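Local coordinates for extracellular solute-binding protein, family 1 (PDB 6G7N), which binds ferric iron and, as an extracellular solute-binding protein, probably delivers it to an ABC transporter for uptake into the cell, at residues Asn195-Ala200 with Glu266-Tyr271; Gly97-Ala102 with Lys262-Gly267; Thr229-Ser234 with Phe289-Thr294. All coordinates share one frame; numbering follows the deposited sequence. Where two conformers were deposited one is given.

Contact 1 of 3, residues Asn195-Ala200 with Glu266-Tyr271. With FE (Fe (III) ion), chain E; DAL (D-alanine), chain C.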
loop_
_atom_site.group_PDB
_atom_site.type_symbol
_atom_site.label_atom_id
_atom_site.label_comp_id
_atom_site.label_asym_id
_atom_site.label_seq_id
_atom_site.Cartn_x
_atom_site.Cartn_y
_atom_site.Cartn_z
ATOM N N ASN A 195 6.053 0.054 5.453
ATOM C CA ASN A 195 5.160 -1.007 4.998
ATOM C C ASN A 195 5.780 -2.380 5.289
ATOM O O ASN A 195 6.990 -2.576 5.151
ATOM C CB ASN A 195 4.838 -0.864 3.507
ATOM C CG ASN A 195 3.918 0.299 3.176
ATOM O OD1 ASN A 195 3.237 0.844 4.059
ATOM N ND2 ASN A 195 3.883 0.671 1.900
ATOM N N SER A 196 4.895 -3.315 5.617
ATOM C CA SER A 196 5.239 -4.674 5.998
ATOM C C SER A 196 6.183 -5.367 5.009
ATOM O O SER A 196 7.136 -6.058 5.420
ATOM C CB SER A 196 3.913 -5.466 6.128
ATOM O OG SER A 196 3.079 -5.338 4.967
ATOM N N TYR A 197 5.904 -5.215 3.714
ATOM C CA TYR A 197 6.647 -5.933 2.702
ATOM C C TYR A 197 8.105 -5.516 2.616
ATOM O O TYR A 197 8.913 -6.273 2.068
ATOM C CB TYR A 197 5.940 -5.849 1.329
ATOM C CG TYR A 197 5.755 -4.459 0.808
ATOM C CD1 TYR A 197 6.735 -3.802 0.092
ATOM C CD2 TYR A 197 4.569 -3.769 1.033
ATOM C CE1 TYR A 197 6.536 -2.508 -0.383
ATOM C CE2 TYR A 197 4.367 -2.473 0.572
ATOM C CZ TYR A 197 5.362 -1.808 -0.104
ATOM O OH TYR A 197 5.191 -0.509 -0.493
ATOM N N TYR A 198 8.474 -4.341 3.125
ATOM C CA TYR A 198 9.879 -3.932 3.077
ATOM C C TYR A 198 10.725 -4.737 4.065
ATOM O O TYR A 198 11.906 -4.994 3.799
ATOM C CB TYR A 198 10.055 -2.421 3.301
ATOM C CG TYR A 198 9.526 -1.578 2.175
ATOM C CD1 TYR A 198 10.090 -1.622 0.908
ATOM C CD2 TYR A 198 8.427 -0.750 2.363
ATOM C CE1 TYR A 198 9.592 -0.852 -0.115
ATOM C CE2 TYR A 198 7.919 0.015 1.330
ATOM C CZ TYR A 198 8.493 -0.048 0.087
ATOM O OH TYR A 198 7.974 0.692 -0.951
ATOM N N LEU A 199 10.163 -5.113 5.213
ATOM C CA LEU A 199 10.906 -5.972 6.119
ATOM C C LEU A 199 11.019 -7.382 5.539
ATOM O O LEU A 199 12.099 -7.996 5.578
ATOM C CB LEU A 199 10.282 -5.991 7.511
ATOM C CG LEU A 199 11.042 -6.793 8.548
ATOM C CD1 LEU A 199 12.471 -6.281 8.783
ATOM C CD2 LEU A 199 10.282 -6.805 9.865
ATOM N N ALA A 200 9.909 -7.887 4.994
ATOM C CA ALA A 200 9.936 -9.172 4.306
ATOM C C ALA A 200 10.971 -9.242 3.189
ATOM O O ALA A 200 11.646 -10.260 2.993
ATOM C CB ALA A 200 8.557 -9.512 3.816
ATOM N N GLU A 266 2.914 -12.566 -3.767
ATOM C CA GLU A 266 4.244 -12.991 -3.398
ATOM C C GLU A 266 5.328 -12.268 -4.160
ATOM O O GLU A 266 6.430 -12.095 -3.623
ATOM C CB GLU A 266 4.383 -14.502 -3.496
ATOM C CG GLU A 266 3.523 -15.185 -2.447
ATOM C CD GLU A 266 3.671 -16.681 -2.399
ATOM O OE1 GLU A 266 4.492 -17.267 -3.159
ATOM O OE2 GLU A 266 2.930 -17.297 -1.591
ATOM N N GLY A 267 5.009 -11.744 -5.343
ATOM C CA GLY A 267 5.970 -11.008 -6.146
ATOM C C GLY A 267 6.519 -9.772 -5.427
ATOM O O GLY A 267 7.614 -9.312 -5.749
ATOM N N ASN A 268 5.746 -9.193 -4.516
ATOM C CA ASN A 268 6.231 -8.111 -3.683
ATOM C C ASN A 268 6.077 -8.365 -2.196
ATOM O O ASN A 268 6.011 -7.403 -1.423
ATOM C CB ASN A 268 5.582 -6.772 -4.069
ATOM C CG ASN A 268 6.279 -5.578 -3.438
ATOM O OD1 ASN A 268 7.528 -5.559 -3.325
ATOM N ND2 ASN A 268 5.504 -4.551 -3.068
ATOM N N ASN A 269 6.022 -9.623 -1.786
ATOM C CA ASN A 269 5.896 -9.949 -0.372
ATOM C C ASN A 269 4.722 -9.269 0.315
ATOM O O ASN A 269 4.804 -8.919 1.486
ATOM C CB ASN A 269 7.201 -9.666 0.383
ATOM C CG ASN A 269 8.365 -10.391 -0.221
ATOM O OD1 ASN A 269 8.368 -11.607 -0.303
ATOM N ND2 ASN A 269 9.358 -9.637 -0.681
ATOM N N GLU A 270 3.615 -9.143 -0.423
ATOM C CA GLU A 270 2.346 -8.616 0.066
ATOM C C GLU A 270 1.413 -9.774 0.454
ATOM O O GLU A 270 1.688 -10.948 0.153
ATOM C CB GLU A 270 1.719 -7.663 -0.969
ATOM C CG GLU A 270 2.523 -6.395 -1.097
ATOM C CD GLU A 270 1.943 -5.378 -2.066
ATOM O OE1 GLU A 270 0.712 -5.073 -1.984
ATOM O OE2 GLU A 270 2.710 -4.831 -2.897
ATOM N N TYR A 271 0.327 -9.418 1.132
ATOM C CA TYR A 271 -0.709 -10.382 1.479
ATOM C C TYR A 271 -1.715 -10.471 0.345
ATOM O O TYR A 271 -2.022 -9.477 -0.306
ATOM C CB TYR A 271 -1.436 -9.930 2.752
ATOM C CG TYR A 271 -0.568 -9.825 3.987
ATOM C CD1 TYR A 271 -0.372 -10.934 4.804
ATOM C CD2 TYR A 271 0.077 -8.652 4.341
ATOM C CE1 TYR A 271 0.452 -10.871 5.926
ATOM C CE2 TYR A 271 0.913 -8.582 5.472
ATOM C CZ TYR A 271 1.093 -9.695 6.249
ATOM O OH TYR A 271 1.938 -9.594 7.358
HETATM FE FE FE E . 6.252 0.414 -1.910
HETATM N N DAL C . 7.116 0.980 -3.879
HETATM C CA DAL C . 6.921 -0.179 -4.813
HETATM C CB DAL C . 6.723 0.314 -6.238
HETATM C C DAL C . 5.820 -1.096 -4.392
HETATM O O DAL C . 5.316 -0.873 -3.273
HETATM O OXT DAL C . 5.482 -2.020 -5.181
HETATM O O HOH W 1 3.291 -7.624 3.440
HETATM O O HOH W 2 8.899 -6.700 -0.909
#

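Contact 2 of 3, residues Gly97-Ala102 with Lys262-Gly267. With DAL (D-alanine), chain C.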
loop_
_atom_site.group_PDB
_atom_site.type_symbol
_atom_site.label_atom_id
_atom_site.label_comp_id
_atom_site.label_asym_id
_atom_site.label_seq_id
_atom_site.Cartn_x
_atom_site.Cartn_y
_atom_site.Cartn_z
ATOM N N GLY A 97 -8.652 -3.595 -5.020
ATOM C CA GLY A 97 -7.397 -4.132 -4.525
ATOM C C GLY A 97 -7.168 -5.585 -4.902
ATOM O O GLY A 97 -8.079 -6.381 -4.826
ATOM N N PHE A 98 -5.907 -5.880 -5.241
ATOM C CA PHE A 98 -5.493 -7.234 -5.592
ATOM C C PHE A 98 -4.400 -7.800 -4.699
ATOM O O PHE A 98 -4.267 -9.018 -4.619
ATOM C CB PHE A 98 -5.106 -7.337 -7.060
ATOM C CG PHE A 98 -6.271 -7.022 -7.975
ATOM C CD1 PHE A 98 -7.270 -7.949 -8.198
ATOM C CD2 PHE A 98 -6.399 -5.789 -8.575
ATOM C CE1 PHE A 98 -8.363 -7.640 -8.988
ATOM C CE2 PHE A 98 -7.506 -5.463 -9.345
ATOM C CZ PHE A 98 -8.479 -6.395 -9.565
ATOM N N SER A 99 -3.638 -6.949 -3.997
ATOM C CA SER A 99 -2.794 -7.399 -2.877
ATOM C C SER A 99 -2.855 -6.314 -1.810
ATOM O O SER A 99 -3.259 -5.184 -2.090
ATOM C CB SER A 99 -1.365 -7.788 -3.279
ATOM O OG SER A 99 -0.620 -6.686 -3.709
ATOM N N LYS A 100 -2.437 -6.679 -0.607
ATOM C CA LYS A 100 -2.582 -5.851 0.571
ATOM C C LYS A 100 -1.249 -5.697 1.287
ATOM O O LYS A 100 -0.478 -6.647 1.425
ATOM C CB LYS A 100 -3.614 -6.554 1.533
ATOM C CG LYS A 100 -3.855 -6.019 2.899
ATOM C CD LYS A 100 -4.957 -6.878 3.502
ATOM C CE LYS A 100 -4.646 -8.320 3.896
ATOM N NZ LYS A 100 -5.750 -8.879 4.718
ATOM N N ARG A 101 -1.020 -4.483 1.788
ATOM C CA ARG A 101 0.140 -4.145 2.617
ATOM C C ARG A 101 -0.367 -3.533 3.914
ATOM O O ARG A 101 -1.457 -3.015 3.990
ATOM C CB ARG A 101 1.117 -3.220 1.881
ATOM C CG ARG A 101 0.532 -1.877 1.396
ATOM C CD ARG A 101 -0.027 -1.884 -0.024
ATOM N NE ARG A 101 0.925 -2.260 -1.052
ATOM C CZ ARG A 101 1.957 -1.504 -1.461
ATOM N NH1 ARG A 101 2.808 -1.996 -2.334
ATOM N NH2 ARG A 101 2.159 -0.281 -0.983
ATOM N N ALA A 102 0.460 -3.571 4.948
ATOM C CA ALA A 102 0.136 -2.929 6.242
ATOM C C ALA A 102 1.207 -1.914 6.576
ATOM O O ALA A 102 2.391 -2.162 6.362
ATOM C CB ALA A 102 0.059 -3.970 7.356
ATOM N N LYS A 262 -1.653 -15.801 -5.402
ATOM C CA LYS A 262 -0.339 -16.213 -4.893
ATOM C C LYS A 262 0.785 -15.507 -5.655
ATOM O O LYS A 262 1.692 -14.915 -5.047
ATOM C CB LYS A 262 -0.185 -17.715 -4.999
ATOM C CG LYS A 262 1.187 -18.226 -4.598
ATOM C CD LYS A 262 1.319 -19.739 -4.749
ATOM C CE LYS A 262 2.727 -20.244 -4.469
ATOM N NZ LYS A 262 3.151 -19.960 -3.084
ATOM N N ILE A 263 0.779 -15.586 -6.973
ATOM C CA ILE A 263 1.885 -15.044 -7.745
ATOM C C ILE A 263 1.975 -13.529 -7.571
ATOM O O ILE A 263 3.073 -12.993 -7.354
ATOM C CB ILE A 263 1.713 -15.373 -9.235
ATOM C CG1 ILE A 263 1.842 -16.879 -9.495
ATOM C CG2 ILE A 263 2.720 -14.598 -10.079
ATOM C CD1 ILE A 263 1.308 -17.337 -10.834
ATOM N N PHE A 264 0.840 -12.847 -7.649
ATOM C CA PHE A 264 0.848 -11.395 -7.603
ATOM C C PHE A 264 1.265 -10.901 -6.226
ATOM O O PHE A 264 2.063 -9.957 -6.114
ATOM C CB PHE A 264 -0.535 -10.860 -7.969
ATOM C CG PHE A 264 -0.607 -9.365 -8.033
ATOM C CD1 PHE A 264 0.081 -8.640 -9.003
ATOM C CD2 PHE A 264 -1.310 -8.658 -7.059
ATOM C CE1 PHE A 264 0.006 -7.260 -9.032
ATOM C CE2 PHE A 264 -1.358 -7.285 -7.084
ATOM C CZ PHE A 264 -0.714 -6.595 -8.081
ATOM N N SER A 265 0.707 -11.486 -5.167
ATOM C CA SER A 265 1.036 -11.018 -3.822
ATOM C C SER A 265 2.488 -11.341 -3.482
ATOM O O SER A 265 3.240 -10.495 -2.980
ATOM C CB SER A 265 0.060 -11.604 -2.787
ATOM O OG SER A 265 -1.292 -11.360 -3.157
ATOM N N GLU A 266 2.914 -12.566 -3.767
ATOM C CA GLU A 266 4.244 -12.991 -3.398
ATOM C C GLU A 266 5.328 -12.268 -4.160
ATOM O O GLU A 266 6.430 -12.095 -3.623
ATOM C CB GLU A 266 4.383 -14.502 -3.496
ATOM C CG GLU A 266 3.523 -15.185 -2.447
ATOM C CD GLU A 266 3.671 -16.681 -2.399
ATOM O OE1 GLU A 266 4.492 -17.267 -3.159
ATOM O OE2 GLU A 266 2.930 -17.297 -1.591
ATOM N N GLY A 267 5.009 -11.744 -5.343
ATOM C CA GLY A 267 5.970 -11.008 -6.146
ATOM C C GLY A 267 6.519 -9.772 -5.427
ATOM O O GLY A 267 7.614 -9.312 -5.749
HETATM N N DAL C . 7.116 0.980 -3.879
HETATM C CA DAL C . 6.921 -0.179 -4.813
HETATM C CB DAL C . 6.723 0.314 -6.238
HETATM C C DAL C . 5.820 -1.096 -4.392
HETATM O O DAL C . 5.316 -0.873 -3.273
HETATM O OXT DAL C . 5.482 -2.020 -5.181
#

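Contact 3 of 3, residues Thr229-Ser234 with Phe289-Thr294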
loop_
_atom_site.group_PDB
_atom_site.type_symbol
_atom_site.label_atom_id
_atom_site.label_comp_id
_atom_site.label_asym_id
_atom_site.label_seq_id
_atom_site.Cartn_x
_atom_site.Cartn_y
_atom_site.Cartn_z
ATOM N N THR A 229 -5.258 -2.719 12.380
ATOM C CA THR A 229 -4.129 -2.148 11.701
ATOM C C THR A 229 -4.552 -1.471 10.388
ATOM O O THR A 229 -5.457 -1.948 9.697
ATOM C CB THR A 229 -3.087 -3.259 11.446
ATOM O OG1 THR A 229 -2.653 -3.779 12.698
ATOM C CG2 THR A 229 -1.903 -2.826 10.632
ATOM N N HIS A 230 -3.846 -0.389 10.041
ATOM C CA HIS A 230 -4.024 0.312 8.755
ATOM C C HIS A 230 -3.456 -0.550 7.626
ATOM O O HIS A 230 -2.238 -0.832 7.601
ATOM C CB HIS A 230 -3.305 1.644 8.831
ATOM C CG HIS A 230 -3.295 2.418 7.555
ATOM N ND1 HIS A 230 -4.273 3.311 7.203
ATOM C CD2 HIS A 230 -2.381 2.460 6.548
ATOM C CE1 HIS A 230 -3.938 3.871 6.047
ATOM N NE2 HIS A 230 -2.793 3.384 5.622
ATOM N N VAL A 231 -4.346 -0.961 6.726
ATOM C CA VAL A 231 -3.981 -1.698 5.540
ATOM C C VAL A 231 -4.250 -0.865 4.309
ATOM O O VAL A 231 -5.134 -0.003 4.263
ATOM C CB VAL A 231 -4.646 -3.092 5.481
ATOM C CG1 VAL A 231 -4.147 -3.944 6.645
ATOM C CG2 VAL A 231 -6.158 -3.034 5.455
ATOM N N ASN A 232 -3.500 -1.169 3.268
ATOM C CA ASN A 232 -3.647 -0.457 1.990
ATOM C C ASN A 232 -3.405 -1.465 0.880
ATOM O O ASN A 232 -3.149 -2.648 1.167
ATOM C CB ASN A 232 -2.710 0.766 1.992
ATOM C CG ASN A 232 -3.145 1.918 1.092
ATOM O OD1 ASN A 232 -3.849 1.725 0.084
ATOM N ND2 ASN A 232 -2.699 3.140 1.428
ATOM N N ILE A 233 -3.524 -1.025 -0.382
ATOM C CA ILE A 233 -3.609 -1.973 -1.493
ATOM C C ILE A 233 -2.664 -1.639 -2.631
ATOM O O ILE A 233 -2.317 -0.478 -2.886
ATOM C CB ILE A 233 -5.056 -2.038 -2.047
ATOM C CG1 ILE A 233 -5.602 -0.656 -2.430
ATOM C CG2 ILE A 233 -5.960 -2.728 -1.050
ATOM C CD1 ILE A 233 -6.848 -0.708 -3.297
ATOM N N SER A 234 -2.308 -2.711 -3.360
ATOM C CA SER A 234 -1.927 -2.655 -4.762
ATOM C C SER A 234 -3.194 -2.960 -5.548
ATOM O O SER A 234 -3.887 -3.915 -5.215
ATOM C CB SER A 234 -0.879 -3.735 -5.097
ATOM O OG SER A 234 0.335 -3.560 -4.413
ATOM N N PHE A 289 -3.246 -10.773 11.863
ATOM C CA PHE A 289 -3.531 -9.557 12.589
ATOM C C PHE A 289 -4.865 -8.988 12.137
ATOM O O PHE A 289 -5.290 -9.153 10.982
ATOM C CB PHE A 289 -2.412 -8.496 12.417
ATOM C CG PHE A 289 -2.157 -8.076 11.005
ATOM C CD1 PHE A 289 -1.322 -8.815 10.199
ATOM C CD2 PHE A 289 -2.749 -6.923 10.476
ATOM C CE1 PHE A 289 -1.085 -8.439 8.902
ATOM C CE2 PHE A 289 -2.497 -6.527 9.182
ATOM C CZ PHE A 289 -1.654 -7.287 8.388
ATOM N N LYS A 290 -5.526 -8.310 13.065
ATOM C CA LYS A 290 -6.789 -7.648 12.782
ATOM C C LYS A 290 -6.573 -6.460 11.856
ATOM O O LYS A 290 -5.743 -5.600 12.122
ATOM C CB LYS A 290 -7.424 -7.132 14.066
ATOM C CG LYS A 290 -8.781 -6.524 13.861
ATOM C CD LYS A 290 -9.372 -6.010 15.153
ATOM C CE LYS A 290 -10.729 -5.392 14.894
ATOM N NZ LYS A 290 -11.411 -5.068 16.162
ATOM N N ASN A 291 -7.326 -6.455 10.759
ATOM C CA ASN A 291 -7.320 -5.369 9.792
ATOM C C ASN A 291 -8.450 -4.379 10.142
ATOM O O ASN A 291 -9.581 -4.801 10.366
ATOM C CB ASN A 291 -7.660 -5.867 8.372
ATOM C CG ASN A 291 -6.624 -6.778 7.709
ATOM O OD1 ASN A 291 -6.591 -6.810 6.473
ATOM N ND2 ASN A 291 -5.822 -7.551 8.459
ATOM N N ASP A 292 -8.161 -3.079 10.084
ATOM C CA ASP A 292 -9.232 -2.081 10.144
ATOM C C ASP A 292 -10.218 -2.305 8.983
ATOM O O ASP A 292 -9.797 -2.636 7.875
ATOM C CB ASP A 292 -8.549 -0.707 10.124
ATOM C CG ASP A 292 -9.445 0.469 10.471
ATOM O OD1 ASP A 292 -10.670 0.453 10.210
ATOM O OD2 ASP A 292 -8.881 1.449 11.007
ATOM N N SER A 293 -11.520 -2.174 9.233
ATOM C CA SER A 293 -12.544 -2.320 8.178
ATOM C C SER A 293 -12.827 -1.035 7.412
ATOM O O SER A 293 -13.672 -1.053 6.536
ATOM C CB SER A 293 -13.810 -2.909 8.745
ATOM O OG SER A 293 -14.354 -2.018 9.683
ATOM N N THR A 294 -12.131 0.052 7.714
ATOM C CA THR A 294 -12.328 1.303 6.977
ATOM C C THR A 294 -12.146 1.094 5.474
ATOM O O THR A 294 -11.214 0.426 5.035
ATOM C CB THR A 294 -11.307 2.345 7.471
ATOM O OG1 THR A 294 -11.558 2.625 8.853
ATOM C CG2 THR A 294 -11.370 3.673 6.699
#

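Contact 1 of 3, residues Asn195-Ala200 with Glu266-Tyr271
With chi1 at 59°, Tyr197 holds its ring between its own backbone N and carbonyl carbon and turns it to the 266-271 loop, while Asn268, its CG opposite the backbone N, brings an amide over one face of that ring. Asn268 ND2 stands 3.4 Å above the Tyr197 ring plane, offset toward the rim; with the planes 54° apart, the two groups are not stacked. The same ND2 donates almost straight (165°) to the anti lone pair of Glu270 OE2, 2.8 Å away. Glu270 runs alongside Tyr197, CG 4.0 Å from Tyr197 CD2, and its carboxylate is also held by Ser99, Ser234 and Arg101. A leucine in place of Asn268 would probably leave Glu270 OE2 without this donor and put an apolar branch over the Tyr197 ring. Asn269, with positive phi, is the C-prime residue of the Schellman motif ending helix 258-266, and its CB packs 3.7 Å from Ala200 CB. One water joins Ser196 OG and Asn269 O. Iron is bound by Tyr197 OH and Tyr198 OH, each 2.0 Å from it, by N and O of D-alanine, and by Tyr141 among others. Asn195 ND2 donates a hydrogen bond of 3.0 Å to Tyr197 OH, in the amide plane. Short oxygen-iron bonds from several tyrosines are consistent with phenolate ligation, a hard donor set suited to ferric iron.

Contact 2 of 3, residues Gly97-Ala102 with Lys262-Gly267
Ser99 and Ser265 mark the closest backbone approach, CA to CA 5.4 Å, where the 97-102 chain bends sharply at Phe98 and Ser99 beside the last turn of helix 258-266. No hydrogen bond crosses between the two segments, and the join is made by side chains. On the helix side Phe264 contributes more than Ser265: its CG lies opposite its backbone N (chi1 -176°), which sends the ring toward the bend. Phe264 CE2 comes 3.5 Å from Ser99 OG, and the same CE2 lies 3.7 Å from Phe98 CB; both neighbours approach the ring obliquely, whereas Ser99 N lies at the ring edge, in its plane. Ser265 adds its hydroxyl, OG lying 3.6 Å from Ser99 CB. Phe98 offers only the root of its side chain here, for its own ring leads off toward Leu252 and Leu255. Two successive residues, Phe98 and Ser99, pair with the single Ser234 across the sheet, which makes a classic beta bulge in strand 96-108. This strand pairs with 231-239 and also with 191-195, consistent with a strand that passes between the two lobes of a periplasmic-binding-protein fold. The hydroxyls find their hydrogen bonds outside the pair: Ser99 OG, besides Glu270, meets Arg9, and Ser265 OG meets Gln261. Arg9 also makes a cation-pi contact with the Phe264 ring. On the helix, Lys262 NZ forms a salt bridge of 3.0 Å with Glu266 OE1, met on the syn side 21° out of the carboxylate plane. Two residues beyond the bend, Arg101 kinks at chi2 and chi3 to bring its guanidinium to the ligand; NH1 of Arg101 donates to D-alanine O over 2.9 Å at 163°.

Contact 3 of 3, residues Thr229-Ser234 with Phe289-Thr294
Asp292, whose CB lies 3.4 Å from Thr229 O, has its OD1 gripped by two donors of one residue: Thr294 OG1 at 2.7 Å and Thr294 N at 2.9 Å from Asp292 OD1. Both arrive from the same face, well out of the carboxylate plane, and the backbone bond closes an Asx turn. Across the contact the backbones meet in a single bridge, Thr229 with Asn291. Thr229 N donates to Lys290 O over 2.9 Å, practically straight at 178°, and Asp292 N returns a bond of 3.0 Å to Thr229 O at 171°. One residue thus bonds to both flanks of Asn291, the pattern of parallel beta pairing, at the point where the loop before helix 297-301 passes the start of strand 231-239. Phe289 takes chi1 59°, which lays its ring crosswise to Thr229. The apolar part of the contact gathers at this ring: Val231 CG1 reaches its edge, 4.0 Å from Phe289 CE2, and Thr229 CG2 also touches CE2. Val231 CG1 has a polar neighbour as well, Asn291 OD1 at 3.8 Å, an oxygen whose hydrogen bond comes from Lys100. Thr229 OG1 turns to Pro222 O, and the Phe289 ring stacks on Phe221.

How the contacts relate
Contacts 1 and 2 are buried and share Glu266 and Gly267, the close of helix 258-266; contact 3 is only partly buried and has Lys290 at the surface. Contacts 2 and 3 both reach one sheet, on the neighbouring strands 96-108 and 231-239, and the carboxylate of Glu270 in contact 1 bonds to a serine on each. Their chemistry follows position. Neither contact 1 nor contact 2 has a direct hydrogen bond across its segments: in contact 1, beside the iron, a water bridges them, whereas contact 2 relies on an aromatic ring packed against a bulge. Contact 3, away from the ligands, is the one joined by backbone hydrogen bonds.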